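Side-chain contacts in regulatory protein E2 (PDB 2JEX), which probably helps initiate viral DNA replication together with E1 and regulates viral transcription, and is represented here by its N-terminal transactivation domain: residues Asp28-Leu31 with Tyr32-Val36; Ala35-Thr38 with Glu39-Leu43; Gln80-Ser83 with Lys84-Phe87; Glu120-Asn124 with Ala125-Asn129. The protein carries 1 engineered substitution. All coordinates share one frame; numbering follows the deposited sequence.

Interaction 1 (Asp28-Leu31 with Tyr32-Val36)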
loop_
_atom_site.group_PDB
_atom_site.type_symbol
_atom_site.label_atom_id
_atom_site.label_comp_id
_atom_site.label_asym_id
_atom_site.label_seq_id
_atom_site.Cartn_x
_atom_site.Cartn_y
_atom_site.Cartn_z
ATOM N N ASP A 28 -17.516 0.658 -0.443
ATOM C CA ASP A 28 -17.423 -0.761 -0.126
ATOM C C ASP A 28 -16.109 -1.116 0.576
ATOM O O ASP A 28 -16.070 -2.028 1.404
ATOM C CB ASP A 28 -17.588 -1.596 -1.392
ATOM C CG ASP A 28 -19.007 -1.588 -1.909
ATOM O OD1 ASP A 28 -19.201 -1.298 -3.109
ATOM O OD2 ASP A 28 -19.932 -1.865 -1.114
ATOM N N HIS A 29 -15.043 -0.391 0.249
ATOM C CA HIS A 29 -13.735 -0.630 0.849
ATOM C C HIS A 29 -13.622 -0.007 2.239
ATOM O O HIS A 29 -13.012 -0.578 3.131
ATOM C CB HIS A 29 -12.625 -0.150 -0.090
ATOM C CG HIS A 29 -12.689 -0.780 -1.447
ATOM N ND1 HIS A 29 -12.904 -2.129 -1.627
ATOM C CD2 HIS A 29 -12.595 -0.245 -2.687
ATOM C CE1 HIS A 29 -12.934 -2.400 -2.918
ATOM N NE2 HIS A 29 -12.742 -1.275 -3.584
ATOM N N ILE A 30 -14.217 1.166 2.411
ATOM C CA ILE A 30 -14.417 1.740 3.734
ATOM C C ILE A 30 -15.122 0.712 4.621
ATOM O O ILE A 30 -14.662 0.430 5.730
ATOM C CB ILE A 30 -15.213 3.072 3.667
ATOM C CG1 ILE A 30 -14.362 4.147 2.966
ATOM C CG2 ILE A 30 -15.672 3.510 5.088
ATOM C CD1 ILE A 30 -15.067 5.451 2.656
ATOM N N LEU A 31 -16.209 0.140 4.099
ATOM C CA LEU A 31 -16.995 -0.893 4.773
ATOM C C LEU A 31 -16.190 -2.132 5.120
ATOM O O LEU A 31 -16.312 -2.658 6.219
ATOM C CB LEU A 31 -18.189 -1.292 3.904
ATOM C CG LEU A 31 -19.616 -0.848 4.221
ATOM C CD1 LEU A 31 -19.697 0.393 5.112
ATOM C CD2 LEU A 31 -20.385 -0.653 2.914
ATOM N N TYR A 32 -15.381 -2.595 4.167
ATOM C CA TYR A 32 -14.497 -3.741 4.356
ATOM C C TYR A 32 -13.499 -3.507 5.486
ATOM O O TYR A 32 -13.287 -4.393 6.309
ATOM C CB TYR A 32 -13.765 -4.092 3.042
ATOM C CG TYR A 32 -12.603 -5.052 3.213
ATOM C CD1 TYR A 32 -12.805 -6.436 3.211
ATOM C CD2 TYR A 32 -11.305 -4.575 3.388
ATOM C CE1 TYR A 32 -11.739 -7.322 3.382
ATOM C CE2 TYR A 32 -10.230 -5.448 3.559
ATOM C CZ TYR A 32 -10.453 -6.814 3.555
ATOM O OH TYR A 32 -9.391 -7.666 3.732
ATOM N N TRP A 33 -12.881 -2.330 5.525
ATOM C CA TRP A 33 -11.868 -2.064 6.553
ATOM C C TRP A 33 -12.455 -1.848 7.931
ATOM O O TRP A 33 -11.809 -2.150 8.932
ATOM C CB TRP A 33 -10.938 -0.919 6.166
ATOM C CG TRP A 33 -9.934 -1.372 5.176
ATOM C CD1 TRP A 33 -9.892 -1.061 3.843
ATOM C CD2 TRP A 33 -8.836 -2.262 5.417
ATOM N NE1 TRP A 33 -8.824 -1.692 3.238
ATOM C CE2 TRP A 33 -8.161 -2.438 4.178
ATOM C CE3 TRP A 33 -8.352 -2.925 6.555
ATOM C CZ2 TRP A 33 -7.027 -3.248 4.050
ATOM C CZ3 TRP A 33 -7.214 -3.728 6.427
ATOM C CH2 TRP A 33 -6.572 -3.887 5.178
ATOM N N THR A 34 -13.680 -1.333 7.972
ATOM C CA THR A 34 -14.402 -1.152 9.220
ATOM C C THR A 34 -14.801 -2.511 9.817
ATOM O O THR A 34 -14.895 -2.655 11.034
ATOM C CB THR A 34 -15.645 -0.284 8.999
ATOM O OG1 THR A 34 -16.530 -0.960 8.103
ATOM C CG2 THR A 34 -15.252 1.016 8.357
ATOM N N ALA A 35 -15.021 -3.498 8.945
ATOM C CA ALA A 35 -15.305 -4.860 9.362
ATOM C C ALA A 35 -14.040 -5.584 9.815
ATOM O O ALA A 35 -14.097 -6.410 10.724
ATOM C CB ALA A 35 -15.989 -5.622 8.246
ATOM N N VAL A 36 -12.905 -5.273 9.187
ATOM C CA VAL A 36 -11.605 -5.803 9.636
ATOM C C VAL A 36 -11.290 -5.266 11.030
ATOM O O VAL A 36 -10.832 -6.012 11.901
ATOM C CB VAL A 36 -10.435 -5.500 8.651
ATOM C CG1 VAL A 36 -9.115 -6.090 9.180
ATOM C CG2 VAL A 36 -10.719 -6.066 7.246
#
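The carbonyl oxygen of L31 is gripped twice by the following turn of helix 26-48: T34 OG1 donates to L31 O at 2.5 Å and the amide A35 N donates to L31 O at 3.1 Å. Both donors approach from the same face of the carbonyl plane, but the hydroxyl stands well above it, at a C=O...donor angle of 113°. With OG1 lodged between the backbone N and carbonyl carbon of T34 (chi1 63°), the hydroxyl is folded back onto the helix, where it reaches a carbonyl already used by the main chain. The methyl of T34 is modelled too close to I30 O, which makes the packing there doubtful. In the main chain, Y32 N bonds to D28 O at 2.9 Å and W33 N to H29 O at 3.0 Å. W33 CD1 comes 3.2 Å from H29 O, the oxygen that accepts the W33 amide. Y32 lies against the indole: its CE2 is 3.7 Å above the centre of one face of the W33 ring. W33 NE1 and H29 NE2 donate to the backbone carbonyls of T97 and W92, respectively. Within the helical part of the domain, I30, W33 and T34 face helix 62-83 through L79, M75 and Q76, while D28, Y32 and V36 pack on helix 4-21.

Interaction 2 (Ala35-Thr38 with Glu39-Leu43)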
loop_
_atom_site.group_PDB
_atom_site.type_symbol
_atom_site.label_atom_id
_atom_site.label_comp_id
_atom_site.label_asym_id
_atom_site.label_seq_id
_atom_site.Cartn_x
_atom_site.Cartn_y
_atom_site.Cartn_z
ATOM N N ALA A 35 -15.021 -3.498 8.945
ATOM C CA ALA A 35 -15.305 -4.860 9.362
ATOM C C ALA A 35 -14.040 -5.584 9.815
ATOM O O ALA A 35 -14.097 -6.410 10.724
ATOM C CB ALA A 35 -15.989 -5.622 8.246
ATOM N N VAL A 36 -12.905 -5.273 9.187
ATOM C CA VAL A 36 -11.605 -5.803 9.636
ATOM C C VAL A 36 -11.290 -5.266 11.030
ATOM O O VAL A 36 -10.832 -6.012 11.901
ATOM C CB VAL A 36 -10.435 -5.500 8.651
ATOM C CG1 VAL A 36 -9.115 -6.090 9.180
ATOM C CG2 VAL A 36 -10.719 -6.066 7.246
ATOM N N ARG A 37 -11.579 -3.979 11.229
ATOM C CA ARG A 37 -11.407 -3.292 12.504
ATOM C C ARG A 37 -12.234 -3.941 13.612
ATOM O O ARG A 37 -11.706 -4.273 14.677
ATOM C CB ARG A 37 -11.813 -1.831 12.346
ATOM C CG ARG A 37 -11.816 -1.043 13.637
ATOM C CD ARG A 37 -12.176 0.401 13.380
ATOM N NE ARG A 37 -12.103 1.208 14.596
ATOM C CZ ARG A 37 -12.202 2.532 14.620
ATOM N NH1 ARG A 37 -12.390 3.200 13.492
ATOM N NH2 ARG A 37 -12.125 3.189 15.772
ATOM N N THR A 38 -13.530 -4.097 13.349
ATOM C CA THR A 38 -14.458 -4.741 14.261
ATOM C C THR A 38 -13.953 -6.137 14.653
ATOM O O THR A 38 -13.775 -6.396 15.833
ATOM C CB THR A 38 -15.896 -4.767 13.661
ATOM O OG1 THR A 38 -16.275 -3.431 13.306
ATOM C CG2 THR A 38 -16.927 -5.345 14.654
ATOM N N GLU A 39 -13.661 -6.995 13.671
ATOM C CA GLU A 39 -13.181 -8.365 13.940
ATOM C C GLU A 39 -11.972 -8.407 14.874
ATOM O O GLU A 39 -11.972 -9.121 15.873
ATOM C CB GLU A 39 -12.856 -9.116 12.639
ATOM C CG GLU A 39 -12.234 -10.504 12.867
ATOM C CD GLU A 39 -11.841 -11.220 11.578
ATOM O OE1 GLU A 39 -11.760 -10.568 10.517
ATOM O OE2 GLU A 39 -11.611 -12.444 11.626
ATOM N N ASN A 40 -10.952 -7.630 14.554
ATOM C CA ASN A 40 -9.735 -7.649 15.336
ATOM C C ASN A 40 -9.829 -6.917 16.655
ATOM O O ASN A 40 -9.063 -7.210 17.572
ATOM C CB ASN A 40 -8.558 -7.166 14.499
ATOM C CG ASN A 40 -8.236 -8.126 13.399
ATOM O OD1 ASN A 40 -7.620 -9.163 13.631
ATOM N ND2 ASN A 40 -8.690 -7.816 12.197
ATOM N N THR A 41 -10.770 -5.979 16.755
ATOM C CA THR A 41 -11.047 -5.308 18.019
ATOM C C THR A 41 -11.693 -6.290 18.989
ATOM O O THR A 41 -11.263 -6.381 20.138
ATOM C CB THR A 41 -11.946 -4.048 17.834
ATOM O OG1 THR A 41 -11.273 -3.104 16.986
ATOM C CG2 THR A 41 -12.250 -3.391 19.167
ATOM N N LEU A 42 -12.706 -7.022 18.517
ATOM C CA LEU A 42 -13.432 -7.979 19.353
ATOM C C LEU A 42 -12.479 -9.073 19.811
ATOM O O LEU A 42 -12.460 -9.443 20.982
ATOM C CB LEU A 42 -14.614 -8.605 18.598
ATOM C CG LEU A 42 -15.702 -7.731 17.959
ATOM C CD1 LEU A 42 -16.393 -8.529 16.865
ATOM C CD2 LEU A 42 -16.720 -7.207 18.982
ATOM N N LEU A 43 -11.675 -9.553 18.869
ATOM C CA LEU A 43 -10.699 -10.603 19.108
ATOM C C LEU A 43 -9.644 -10.163 20.116
ATOM O O LEU A 43 -9.245 -10.946 20.985
ATOM C CB LEU A 43 -10.043 -11.030 17.782
ATOM C CG LEU A 43 -10.858 -11.841 16.770
ATOM C CD1 LEU A 43 -10.015 -12.104 15.534
ATOM C CD2 LEU A 43 -11.364 -13.161 17.364
HETATM O O HOH W 1 -11.366 -0.244 16.928
#
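From A35 to L42 the main chain follows regular helical i to i+4 bonding, with E39 N to A35 O at 3.0 Å and L42 N to T38 O, the latter donor lying nearly in line with the carbonyl. Two carbonyls of this turn take a second bond from a side chain. V36 O receives N40 N and also the amide of N40, whose ND2 lies 2.8 Å from V36 O; the two donors reach the oxygen from opposite faces of its plane. With CG beside the backbone N (chi1 -67°), the N40 side chain lies alongside V36, pointing the same way, and ND2 can turn back to V36 O while also coming 3.5 Å from V36 CG1. R37 O is likewise shared by T41 N and the hydroxyl, with T41 OG1 donating to R37 O at 2.6 Å from 45° above the carbonyl plane. That hydroxyl in turn accepts from a water 2.9 Å from T41 OG1, and the same water takes the N-H of R37 NE at 2.8 Å, in the guanidinium plane, bridging the two side chains, which lie side by side. T38 and L42 add an apolar pairing, with T38 CG2 3.9 Å from L42 CD1. Around this turn, R37 NH1 reaches Q76 and N40 packs on R68 and A69 of helix 62-83, while the carboxylate of E39 bonds to Q15 and Q12 of helix 4-21.

Interaction 3 (Gln80-Ser83 with Lys84-Phe87)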
loop_
_atom_site.group_PDB
_atom_site.type_symbol
_atom_site.label_atom_id
_atom_site.label_comp_id
_atom_site.label_asym_id
_atom_site.label_seq_id
_atom_site.Cartn_x
_atom_site.Cartn_y
_atom_site.Cartn_z
ATOM N N GLN A 80 -11.946 7.145 4.498
ATOM C CA GLN A 80 -13.086 8.020 4.769
ATOM C C GLN A 80 -12.749 9.462 4.410
ATOM O O GLN A 80 -13.600 10.198 3.882
ATOM C CB GLN A 80 -13.526 7.930 6.228
ATOM C CG GLN A 80 -14.295 6.669 6.602
ATOM C CD GLN A 80 -14.695 6.640 8.082
ATOM O OE1 GLN A 80 -15.282 5.663 8.568
ATOM N NE2 GLN A 80 -14.377 7.709 8.799
ATOM N N GLU A 81 -11.511 9.866 4.696
ATOM C CA GLU A 81 -11.020 11.180 4.291
ATOM C C GLU A 81 -10.976 11.307 2.770
ATOM O O GLU A 81 -11.442 12.299 2.215
ATOM C CB GLU A 81 -9.647 11.459 4.890
ATOM C CG GLU A 81 -9.645 11.603 6.403
ATOM C CD GLU A 81 -8.312 12.093 6.944
ATOM O OE1 GLU A 81 -8.251 12.490 8.127
ATOM O OE2 GLU A 81 -7.323 12.090 6.179
ATOM N N LEU A 82 -10.429 10.287 2.109
ATOM C CA LEU A 82 -10.350 10.231 0.641
ATOM C C LEU A 82 -11.674 10.465 -0.081
ATOM O O LEU A 82 -11.726 11.226 -1.040
ATOM C CB LEU A 82 -9.794 8.890 0.181
ATOM C CG LEU A 82 -8.428 8.866 -0.494
ATOM C CD1 LEU A 82 -7.978 7.421 -0.664
ATOM C CD2 LEU A 82 -8.439 9.600 -1.839
ATOM N N SER A 83 -12.727 9.793 0.380
ATOM C CA SER A 83 -14.057 9.872 -0.217
ATOM C C SER A 83 -14.634 11.278 -0.175
ATOM O O SER A 83 -15.476 11.637 -1.002
ATOM C CB SER A 83 -15.007 8.907 0.475
ATOM O OG SER A 83 -15.094 9.218 1.852
ATOM N N LYS A 84 -14.168 12.068 0.790
ATOM C CA LYS A 84 -14.584 13.464 0.929
ATOM C C LYS A 84 -13.769 14.410 0.030
ATOM O O LYS A 84 -13.915 15.628 0.116
ATOM C CB LYS A 84 -14.501 13.909 2.397
ATOM C CG LYS A 84 -15.287 13.051 3.396
ATOM C CD LYS A 84 -16.754 12.868 2.990
ATOM C CE LYS A 84 -17.654 12.573 4.186
ATOM N NZ LYS A 84 -18.474 13.770 4.570
ATOM N N THR A 85 -12.913 13.848 -0.823
ATOM C CA THR A 85 -12.111 14.639 -1.763
ATOM C C THR A 85 -12.552 14.401 -3.211
ATOM O O THR A 85 -13.436 13.584 -3.485
ATOM C CB THR A 85 -10.587 14.329 -1.657
ATOM O OG1 THR A 85 -10.304 13.067 -2.273
ATOM C CG2 THR A 85 -10.110 14.303 -0.208
ATOM N N GLU A 86 -11.918 15.120 -4.131
ATOM C CA GLU A 86 -12.145 14.947 -5.566
ATOM C C GLU A 86 -11.821 13.525 -6.036
ATOM O O GLU A 86 -12.308 13.081 -7.078
ATOM C CB GLU A 86 -11.315 15.965 -6.351
ATOM C CG GLU A 86 -9.829 15.957 -5.998
ATOM C CD GLU A 86 -9.027 17.008 -6.746
ATOM O OE1 GLU A 86 -9.300 17.253 -7.943
ATOM O OE2 GLU A 86 -8.105 17.582 -6.126
ATOM N N PHE A 87 -11.015 12.812 -5.248
ATOM C CA PHE A 87 -10.524 11.493 -5.630
ATOM C C PHE A 87 -11.491 10.369 -5.290
ATOM O O PHE A 87 -11.365 9.259 -5.820
ATOM C CB PHE A 87 -9.153 11.228 -5.010
ATOM C CG PHE A 87 -8.158 12.330 -5.251
ATOM C CD1 PHE A 87 -7.634 13.054 -4.185
ATOM C CD2 PHE A 87 -7.752 12.651 -6.546
ATOM C CE1 PHE A 87 -6.717 14.070 -4.402
ATOM C CE2 PHE A 87 -6.845 13.661 -6.765
ATOM C CZ PHE A 87 -6.324 14.374 -5.696
#
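Main-chain bonds in Q80-F87 span three residues rather than four: K84 N donates to E81 O at 3.1 Å and T85 N to L82 O at 2.9 Å. This i to i+3 spacing winds the chain more tightly as it passes from helix 62-83 into the loop.

Hydroxyl groups supply the second kind of bond. T85 OG1 donates to L82 O at 2.6 Å, and it does so in the carbonyl plane on a lone pair, whereas T85 N comes from above that plane; two bonds from one residue thus hold L82 O. The same hydroxyl accepts from F87 N, at 3.1 Å between T85 OG1 and F87 N, which makes an ST turn and links the end of the helix to the F87 amide. Two residues earlier, S83 OG donates to Q80 O at 2.7 Å. Its chi1 of 59° tucks the hydroxyl between the backbone N and carbonyl carbon, pointing it back along the helix.

Apolar contact is concentrated on L82, whose CD2 comes 3.6 Å from F87 CB, the two side chains crossing at about a right angle.

A separate van der Waals contact comes from K84, which brings CG to 3.3 Å from Q80 O before its end leads away.

Outward, L82 and S83 meet L26 of helix 26-48, and S83 also touches I30. E81 OE2 makes a salt bridge with R140 and a hydrogen bond to W145, and the ring of F87 stacks edge-to-face with Y138, so this junction joins the helices to strands 128-140 and 145-152.

Interaction 4 (Glu120-Asn124 with Ala125-Asn129)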
loop_
_atom_site.group_PDB
_atom_site.type_symbol
_atom_site.label_atom_id
_atom_site.label_comp_id
_atom_site.label_asym_id
_atom_site.label_seq_id
_atom_site.Cartn_x
_atom_site.Cartn_y
_atom_site.Cartn_z
ATOM N N GLU A 120 19.412 -2.894 -14.940
ATOM C CA GLU A 120 20.477 -3.808 -15.333
ATOM C C GLU A 120 21.789 -3.264 -14.791
ATOM O O GLU A 120 22.103 -2.089 -14.973
ATOM C CB GLU A 120 20.531 -3.936 -16.860
ATOM C CG GLU A 120 21.602 -4.881 -17.383
ATOM C CD GLU A 120 22.046 -4.521 -18.795
ATOM O OE1 GLU A 120 22.782 -3.523 -18.953
ATOM O OE2 GLU A 120 21.669 -5.234 -19.746
ATOM N N PHE A 121 22.563 -4.118 -14.137
ATOM C CA PHE A 121 23.677 -3.620 -13.340
ATOM C C PHE A 121 25.050 -3.467 -13.995
ATOM O O PHE A 121 25.559 -2.350 -14.084
ATOM C CB PHE A 121 23.719 -4.301 -11.965
ATOM C CG PHE A 121 22.543 -3.939 -11.108
ATOM C CD1 PHE A 121 21.476 -4.808 -10.973
ATOM C CD2 PHE A 121 22.471 -2.682 -10.499
ATOM C CE1 PHE A 121 20.365 -4.459 -10.206
ATOM C CE2 PHE A 121 21.364 -2.320 -9.729
ATOM C CZ PHE A 121 20.307 -3.211 -9.583
ATOM N N ASP A 122 25.677 -4.523 -14.475
ATOM C CA ASP A 122 27.079 -4.290 -14.898
ATOM C C ASP A 122 27.289 -4.292 -16.412
ATOM O O ASP A 122 28.320 -4.746 -16.904
ATOM C CB ASP A 122 28.042 -5.237 -14.155
ATOM C CG ASP A 122 28.258 -4.817 -12.702
ATOM O OD1 ASP A 122 28.531 -3.623 -12.474
ATOM O OD2 ASP A 122 28.153 -5.664 -11.788
ATOM N N GLY A 123 26.305 -3.749 -17.134
ATOM C CA GLY A 123 26.166 -3.979 -18.577
ATOM C C GLY A 123 25.886 -5.459 -18.815
ATOM O O GLY A 123 26.138 -5.989 -19.897
ATOM N N ASN A 124 25.355 -6.117 -17.791
ATOM C CA ASN A 124 25.225 -7.568 -17.754
ATOM C C ASN A 124 23.742 -7.952 -17.694
ATOM O O ASN A 124 23.081 -7.809 -16.655
ATOM C CB ASN A 124 26.031 -8.111 -16.558
ATOM C CG ASN A 124 26.020 -9.639 -16.434
ATOM O OD1 ASN A 124 26.601 -10.177 -15.483
ATOM N ND2 ASN A 124 25.369 -10.342 -17.369
ATOM N N ALA A 125 23.238 -8.440 -18.831
ATOM C CA ALA A 125 21.821 -8.750 -19.019
ATOM C C ALA A 125 21.274 -9.747 -17.997
ATOM O O ALA A 125 20.061 -9.809 -17.771
ATOM C CB ALA A 125 21.575 -9.255 -20.445
ATOM N N SER A 126 22.176 -10.523 -17.399
ATOM C CA SER A 126 21.823 -11.494 -16.363
ATOM C C SER A 126 21.947 -10.882 -14.969
ATOM O O SER A 126 21.552 -11.505 -13.991
ATOM C CB SER A 126 22.687 -12.759 -16.471
ATOM O OG SER A 126 24.038 -12.478 -16.122
ATOM N N ASN A 127 22.507 -9.676 -14.877
ATOM C CA ASN A 127 22.577 -8.941 -13.603
ATOM C C ASN A 127 21.534 -7.819 -13.571
ATOM O O ASN A 127 21.798 -6.666 -13.934
ATOM C CB ASN A 127 23.994 -8.415 -13.332
ATOM C CG ASN A 127 24.183 -7.898 -11.903
ATOM O OD1 ASN A 127 25.202 -7.276 -11.597
ATOM N ND2 ASN A 127 23.208 -8.144 -11.031
ATOM N N THR A 128 20.358 -8.195 -13.081
ATOM C CA THR A 128 19.115 -7.473 -13.280
ATOM C C THR A 128 18.296 -7.426 -11.982
ATOM O O THR A 128 18.451 -8.284 -11.106
ATOM C CB THR A 128 18.337 -8.153 -14.445
ATOM O OG1 THR A 128 18.698 -7.522 -15.687
ATOM C CG2 THR A 128 16.867 -8.081 -14.275
ATOM N N ASN A 129 17.461 -6.396 -11.848
ATOM C CA ASN A 129 16.453 -6.339 -10.797
ATOM C C ASN A 129 15.271 -5.512 -11.267
ATOM O O ASN A 129 15.413 -4.669 -12.149
ATOM C CB ASN A 129 17.024 -5.764 -9.502
ATOM C CG ASN A 129 16.373 -6.362 -8.249
ATOM O OD1 ASN A 129 16.588 -5.872 -7.148
ATOM N ND2 ASN A 129 15.574 -7.416 -8.419
HETATM O O HOH W 2 25.058 -8.811 -21.358
#
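F121 N donates to N127 O at 2.7 Å in a fairly straight bond (164° at the hydrogen), while the CA-H of E120 makes a further contact with the same oxygen, at 3.4 Å from E120 CA to N127 O. The side chain of F121 lies across that of N127 at about a right angle, with F121 CB 3.6 Å from N127 CG. Further along the ring, N129 CB meets it at the edge, in plane, 3.7 Å from F121 CE1. E120, extended away from its backbone N (chi1 -179°), reaches toward the tip of the loop and places OE2 3.6 Å from A125 CA.

Behind these contacts stands the turn itself. N124 to N127 form a type I beta turn, closed by N127 N donating to N124 O at 2.6 Å, and G123 just before it takes a positive phi. A water accepts from A125 N at 3.1 Å and donates a weak bond to G123 O, bridging the residue before the turn to one within it. The carboxylate of D122 is held from outside by T183 and by the backbone amide of T182, and F121 is backed by A177 and Y186.

E120 and T128 form an antiparallel non-hydrogen-bonded pair with their side chains on one face of the sheet. The whole is a beta hairpin, its loop turning strand 110-120 into strand 128-140.

In the fold
Interactions 1 and 2 come first along the chain and follow each other on helix 26-48, overlapping at A35 and V36, with centres about 10 Å apart; neither closes a loop, since each joins successive turns of one helix. Interaction 3 comes later, where helix 62-83 passes into the loop ahead of helix 99-103, yet it touches interaction 1 through I30, packed on Q80 and S83, and so ties the two helices together. Interaction 4 closes the hairpin loop between strands 110-120 and 128-140, on the opposite side of the chain's centre from interaction 1, their centres about 43 Å apart. The four contacts lie in series, apart from the shared residues, and none nests within another.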